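Local coordinates for intracellular protein transport protein USO1 (PDB 6LSU) that is required for protein transport from the endoplasmic reticulum to the Golgi complex, with this chain forming its globular head, at residues 528-533 / 537-542; 433-438 / 443-448. All coordinates share one frame; numbering follows the deposited sequence.

Overall arrangement
Both contacts lie in the globular head of Uso1, which is built largely of helices with armadillo (ARM) repeats. Contact 2 comes first in the chain and contact 1 follows it. Each is a turn between two successive helices. Contact 2 joins helix 421-435 to helix 439-459, and contact 1 joins helix 514-528 to helix 535-543. Their centres are about 11 Å apart. The two helix pairs pack on each other through leucine and isoleucine side chains: Leu538 CD2 lies 3.7 Å from Leu446 CD1, and Ile541 CD1 lies 3.8 Å from Leu447 CD2. Phe527, one residue before contact 1, meets the ring of Phe435 edge-to-face. The shared interface is mainly apolar helix packing.

Contact 1 (528-533 / 537-542); sequences FQQDHK and ELREIT
Phe528 ends helix 514-528, and its CA lies 6.0 Å from the CA of Arg539 on helix 535-543. The chain leaves the helix at Gln529 in a type I beta turn to His532. This turn links two successive helices of the helical head. The Arg539 side chain passes at a slant over the Phe528 ring. Arg539 CG sits over one face of the Phe528 ring, offset toward the rim, 4.0 Å from the centroid, in a CH-pi contact. The chain then runs extended to the helix end. Arg539 NE donates to Phe528 O at 3.1 Å, in the carbonyl plane and on a lone pair. NH2 adds a weak bond to the same oxygen, while NH1 bonds to Trp589 O. Gln530 OE1 lies above one guanidinium face, too badly angled for a bond, with Phe528 CB over the opposite face. With an alanine in place of Arg539, Phe528 O and Trp589 O would probably each be short of a donor, and the ring face would lose its cover. Thr542 meets the ring at its edge, where OG1 lies 3.6 Å from Phe528 CE1. That hydroxyl donates to Leu538 O, which takes Thr542 N from the opposite face.

Contact 2 (433-438 / 443-448); sequences AYFMDN and RDFLLK
Phe435 and Phe445 carry this contact across a tight turn between two successive helices in the ARM-repeat part of the head. Ala433 lies in the last turn of helix 421-435, where its carbonyl oxygen accepts from Gln373 NE2. Tyr434 lays its CD2 over the centre of one Phe435 ring face, 3.6 Å above the plane. Phe435 is the last helical residue. Its CG is anti to the carbonyl carbon (chi1 -72°), and its ring extends from the helix end to Phe445. Phe435 CZ leads, 3.4 Å from Phe445 CG and above one face of that ring, nearer the rim than the centre. Phe435 CE1 meets Phe445 CB at 3.6 Å. The ring centroids are 4.8 Å apart and the planes 48° apart, an oblique meeting. Phe445 has CG anti to its backbone N (chi1 173°), which sets its ring face under Phe435 CZ. Met436 is the first residue to leave helical geometry. A type II beta turn runs from Phe435 to Asn438, with Asp437 at a positive phi. Asn438 N closes the turn on Phe435 O at 3.1 Å. Asn438 is also the N-cap of helix 439-459: its OD1 makes a weak bond to Leu441 N, and its ND2 bonds to Gln373 OE1. Phe527 of helix 514-528 also touches Phe445. The chemistry is therefore divided: between 433-438 and 443-448 the contact is carbon on carbon, made by two buried phenylalanine side chains, while polar bonds, among them Gln442 NE2 to Phe435 O, hold the turn.

Contact 1 (528-533 / 537-542)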
loop_
_atom_site.group_PDB
_atom_site.type_symbol
_atom_site.label_atom_id
_atom_site.label_comp_id
_atom_site.label_asym_id
_atom_site.label_seq_id
_atom_site.Cartn_x
_atom_site.Cartn_y
_atom_site.Cartn_z
ATOM N N PHE A 528 6.144 23.312 10.140
ATOM C CA PHE A 528 6.126 24.136 11.369
ATOM C C PHE A 528 6.397 23.262 12.587
ATOM O O PHE A 528 6.649 23.829 13.684
ATOM C CB PHE A 528 4.780 24.840 11.522
ATOM C CG PHE A 528 4.626 26.077 10.690
ATOM C CD1 PHE A 528 5.471 26.320 9.618
ATOM C CD2 PHE A 528 3.584 26.955 10.938
ATOM C CE1 PHE A 528 5.317 27.464 8.846
ATOM C CE2 PHE A 528 3.396 28.055 10.125
ATOM C CZ PHE A 528 4.272 28.322 9.098
ATOM N N GLN A 529 6.367 21.940 12.437
ATOM C CA GLN A 529 6.512 21.055 13.625
ATOM C C GLN A 529 7.542 21.629 14.615
ATOM O O GLN A 529 8.711 21.871 14.229
ATOM C CB GLN A 529 6.838 19.632 13.202
ATOM C CG GLN A 529 5.584 18.902 12.770
ATOM C CD GLN A 529 5.927 17.576 12.146
ATOM O OE1 GLN A 529 6.553 17.506 11.083
ATOM N NE2 GLN A 529 5.521 16.516 12.816
ATOM N N GLN A 530 7.083 21.876 15.847
ATOM C CA GLN A 530 7.894 22.365 16.995
ATOM C C GLN A 530 9.109 21.438 17.186
ATOM O O GLN A 530 10.246 21.962 17.307
ATOM C CB GLN A 530 7.000 22.437 18.237
ATOM C CG GLN A 530 5.859 23.450 18.126
ATOM C CD GLN A 530 6.199 24.763 18.790
ATOM O OE1 GLN A 530 6.363 25.797 18.140
ATOM N NE2 GLN A 530 6.343 24.722 20.103
ATOM N N ASP A 531 8.877 20.119 17.171
ATOM C CA ASP A 531 9.907 19.057 17.344
ATOM C C ASP A 531 10.911 19.066 16.183
ATOM O O ASP A 531 12.022 18.530 16.385
ATOM C CB ASP A 531 9.283 17.660 17.470
ATOM C CG ASP A 531 8.877 17.276 18.885
ATOM O OD1 ASP A 531 9.505 17.783 19.844
ATOM O OD2 ASP A 531 7.938 16.467 19.015
ATOM N N HIS A 532 10.556 19.626 15.018
ATOM C CA HIS A 532 11.474 19.774 13.850
ATOM C C HIS A 532 12.664 20.675 14.220
ATOM O O HIS A 532 12.473 21.658 14.980
ATOM C CB HIS A 532 10.751 20.324 12.606
ATOM C CG HIS A 532 10.487 19.327 11.523
ATOM N ND1 HIS A 532 10.654 19.634 10.177
ATOM C CD2 HIS A 532 10.037 18.052 11.569
ATOM C CE1 HIS A 532 10.341 18.576 9.449
ATOM N NE2 HIS A 532 9.955 17.592 10.281
ATOM N N LYS A 533 13.837 20.335 13.676
ATOM C CA LYS A 533 15.102 21.119 13.724
ATOM C C LYS A 533 14.972 22.414 12.913
ATOM O O LYS A 533 14.744 22.315 11.671
ATOM C CB LYS A 533 16.247 20.296 13.128
ATOM C CG LYS A 533 15.926 19.577 11.817
ATOM C CD LYS A 533 15.669 18.078 11.962
ATOM C CE LYS A 533 16.113 17.289 10.748
ATOM N NZ LYS A 533 16.969 16.141 11.127
ATOM N N GLU A 537 12.919 29.187 12.008
ATOM C CA GLU A 537 13.298 29.898 10.764
ATOM C C GLU A 537 12.176 29.808 9.739
ATOM O O GLU A 537 11.958 30.804 9.020
ATOM C CB GLU A 537 14.528 29.285 10.111
ATOM C CG GLU A 537 15.563 30.315 9.662
ATOM C CD GLU A 537 16.888 30.210 10.408
ATOM O OE1 GLU A 537 17.925 30.600 9.820
ATOM O OE2 GLU A 537 16.891 29.720 11.580
ATOM N N LEU A 538 11.540 28.643 9.614
ATOM C CA LEU A 538 10.525 28.389 8.570
ATOM C C LEU A 538 9.261 29.164 8.966
ATOM O O LEU A 538 8.648 29.817 8.101
ATOM C CB LEU A 538 10.266 26.883 8.464
ATOM C CG LEU A 538 11.452 26.011 8.061
ATOM C CD1 LEU A 538 11.149 24.541 8.344
ATOM C CD2 LEU A 538 11.794 26.195 6.593
ATOM N N ARG A 539 8.872 29.085 10.237
ATOM C CA ARG A 539 7.728 29.869 10.782
ATOM C C ARG A 539 7.923 31.344 10.416
ATOM O O ARG A 539 7.056 31.927 9.708
ATOM C CB ARG A 539 7.608 29.637 12.290
ATOM C CG ARG A 539 7.075 28.255 12.646
ATOM C CD ARG A 539 7.240 27.924 14.113
ATOM N NE ARG A 539 6.498 26.753 14.584
ATOM C CZ ARG A 539 5.278 26.790 15.150
ATOM N NH1 ARG A 539 4.631 27.932 15.296
ATOM N NH2 ARG A 539 4.706 25.681 15.578
ATOM N N GLU A 540 9.087 31.874 10.803
ATOM C CA GLU A 540 9.498 33.284 10.601
ATOM C C GLU A 540 9.410 33.681 9.142
ATOM O O GLU A 540 8.954 34.771 8.913
ATOM C CB GLU A 540 10.908 33.516 11.143
ATOM C CG GLU A 540 10.906 33.597 12.661
ATOM C CD GLU A 540 9.706 34.355 13.229
ATOM O OE1 GLU A 540 8.871 33.707 13.966
ATOM O OE2 GLU A 540 9.577 35.579 12.897
ATOM N N ILE A 541 9.832 32.845 8.209
ATOM C CA ILE A 541 9.745 33.181 6.757
ATOM C C ILE A 541 8.281 33.325 6.354
ATOM O O ILE A 541 7.986 34.113 5.439
ATOM C CB ILE A 541 10.455 32.109 5.887
ATOM C CG1 ILE A 541 11.962 32.104 6.143
ATOM C CG2 ILE A 541 10.130 32.320 4.402
ATOM C CD1 ILE A 541 12.683 30.951 5.495
ATOM N N THR A 542 7.402 32.505 6.923
ATOM C CA THR A 542 5.983 32.422 6.493
ATOM C C THR A 542 5.282 33.629 7.093
ATOM O O THR A 542 4.515 34.299 6.357
ATOM C CB THR A 542 5.308 31.111 6.916
ATOM O OG1 THR A 542 5.998 30.008 6.328
ATOM C CG2 THR A 542 3.849 31.075 6.495
#

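Contact 2 (433-438 / 443-448)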
loop_
_atom_site.group_PDB
_atom_site.type_symbol
_atom_site.label_atom_id
_atom_site.label_comp_id
_atom_site.label_asym_id
_atom_site.label_seq_id
_atom_site.Cartn_x
_atom_site.Cartn_y
_atom_site.Cartn_z
ATOM N N ALA A 433 8.123 13.138 1.872
ATOM C CA ALA A 433 9.254 12.198 1.813
ATOM C C ALA A 433 10.458 12.994 1.269
ATOM O O ALA A 433 11.628 12.960 1.813
ATOM C CB ALA A 433 8.905 11.032 0.933
ATOM N N TYR A 434 10.182 13.821 0.286
ATOM C CA TYR A 434 11.193 14.701 -0.306
ATOM C C TYR A 434 11.797 15.686 0.695
ATOM O O TYR A 434 13.030 15.960 0.708
ATOM C CB TYR A 434 10.530 15.418 -1.445
ATOM C CG TYR A 434 11.316 16.551 -2.014
ATOM C CD1 TYR A 434 12.452 16.311 -2.750
ATOM C CD2 TYR A 434 10.827 17.847 -1.947
ATOM C CE1 TYR A 434 13.119 17.343 -3.382
ATOM C CE2 TYR A 434 11.473 18.891 -2.590
ATOM C CZ TYR A 434 12.634 18.633 -3.298
ATOM O OH TYR A 434 13.328 19.622 -3.906
ATOM N N PHE A 435 10.982 16.266 1.554
ATOM C CA PHE A 435 11.492 17.300 2.475
ATOM C C PHE A 435 11.942 16.625 3.746
ATOM O O PHE A 435 12.680 17.305 4.520
ATOM C CB PHE A 435 10.413 18.319 2.856
ATOM C CG PHE A 435 10.047 19.259 1.750
ATOM C CD1 PHE A 435 10.994 20.078 1.164
ATOM C CD2 PHE A 435 8.744 19.353 1.303
ATOM C CE1 PHE A 435 10.653 20.911 0.102
ATOM C CE2 PHE A 435 8.404 20.176 0.232
ATOM C CZ PHE A 435 9.356 20.954 -0.359
ATOM N N MET A 436 11.523 15.390 3.996
ATOM C CA MET A 436 11.750 14.775 5.340
ATOM C C MET A 436 13.212 14.920 5.753
ATOM O O MET A 436 14.083 14.476 4.977
ATOM C CB MET A 436 11.388 13.292 5.330
ATOM C CG MET A 436 11.309 12.749 6.704
ATOM S SD MET A 436 9.811 13.372 7.409
ATOM C CE MET A 436 8.657 12.219 6.636
ATOM N N ASP A 437 13.435 15.510 6.934
ATOM C CA ASP A 437 14.750 15.628 7.642
ATOM C C ASP A 437 15.793 16.360 6.808
ATOM O O ASP A 437 16.971 16.075 6.977
ATOM C CB ASP A 437 15.299 14.255 7.991
ATOM C CG ASP A 437 14.433 13.572 9.012
ATOM O OD1 ASP A 437 14.048 14.266 9.988
ATOM O OD2 ASP A 437 14.162 12.361 8.826
ATOM N N ASN A 438 15.371 17.323 5.993
ATOM C CA ASN A 438 16.245 18.125 5.106
ATOM C C ASN A 438 15.876 19.605 5.248
ATOM O O ASN A 438 15.183 20.207 4.340
ATOM C CB ASN A 438 16.066 17.590 3.703
ATOM C CG ASN A 438 17.189 17.951 2.776
ATOM O OD1 ASN A 438 17.830 19.010 2.942
ATOM N ND2 ASN A 438 17.401 17.096 1.769
ATOM N N ARG A 443 13.879 25.098 3.795
ATOM C CA ARG A 443 14.173 26.552 3.670
ATOM C C ARG A 443 14.219 27.019 2.190
ATOM O O ARG A 443 13.576 28.055 1.890
ATOM C CB ARG A 443 15.466 26.848 4.424
ATOM C CG ARG A 443 15.848 28.320 4.458
ATOM C CD ARG A 443 17.088 28.558 5.314
ATOM N NE ARG A 443 17.767 29.793 4.961
ATOM C CZ ARG A 443 18.505 29.990 3.862
ATOM N NH1 ARG A 443 18.677 29.021 2.974
ATOM N NH2 ARG A 443 19.073 31.168 3.651
ATOM N N ASP A 444 14.937 26.339 1.282
ATOM C CA ASP A 444 15.128 26.858 -0.090
ATOM C C ASP A 444 13.761 26.865 -0.781
ATOM O O ASP A 444 13.471 27.777 -1.613
ATOM C CB ASP A 444 16.190 26.051 -0.862
ATOM C CG ASP A 444 17.644 26.335 -0.473
ATOM O OD1 ASP A 444 17.896 26.902 0.646
ATOM O OD2 ASP A 444 18.540 25.960 -1.268
ATOM N N PHE A 445 12.971 25.823 -0.524
ATOM C CA PHE A 445 11.626 25.670 -1.142
ATOM C C PHE A 445 10.753 26.872 -0.753
ATOM O O PHE A 445 10.179 27.504 -1.689
ATOM C CB PHE A 445 10.956 24.375 -0.690
ATOM C CG PHE A 445 9.528 24.243 -1.139
ATOM C CD1 PHE A 445 9.231 24.084 -2.481
ATOM C CD2 PHE A 445 8.485 24.294 -0.218
ATOM C CE1 PHE A 445 7.925 23.929 -2.908
ATOM C CE2 PHE A 445 7.178 24.155 -0.648
ATOM C CZ PHE A 445 6.901 24.004 -1.995
ATOM N N LEU A 446 10.637 27.157 0.554
ATOM C CA LEU A 446 9.773 28.244 1.057
ATOM C C LEU A 446 10.241 29.571 0.444
ATOM O O LEU A 446 9.364 30.280 -0.147
ATOM C CB LEU A 446 9.827 28.287 2.584
ATOM C CG LEU A 446 8.949 27.272 3.304
ATOM C CD1 LEU A 446 8.880 27.607 4.775
ATOM C CD2 LEU A 446 7.536 27.258 2.743
ATOM N N LEU A 447 11.545 29.871 0.559
ATOM C CA LEU A 447 12.169 31.095 -0.017
ATOM C C LEU A 447 11.868 31.220 -1.510
ATOM O O LEU A 447 11.654 32.310 -1.933
ATOM C CB LEU A 447 13.693 31.084 0.194
ATOM C CG LEU A 447 14.136 31.357 1.627
ATOM C CD1 LEU A 447 15.659 31.386 1.728
ATOM C CD2 LEU A 447 13.516 32.638 2.178
ATOM N N LYS A 448 11.915 30.135 -2.270
ATOM C CA LYS A 448 11.583 30.156 -3.716
ATOM C C LYS A 448 10.077 30.457 -3.824
ATOM O O LYS A 448 9.702 31.289 -4.638
ATOM C CB LYS A 448 12.013 28.841 -4.381
ATOM C CG LYS A 448 11.887 28.781 -5.902
ATOM C CD LYS A 448 11.329 27.452 -6.440
ATOM C CE LYS A 448 9.810 27.421 -6.611
ATOM N NZ LYS A 448 9.200 26.106 -6.251
#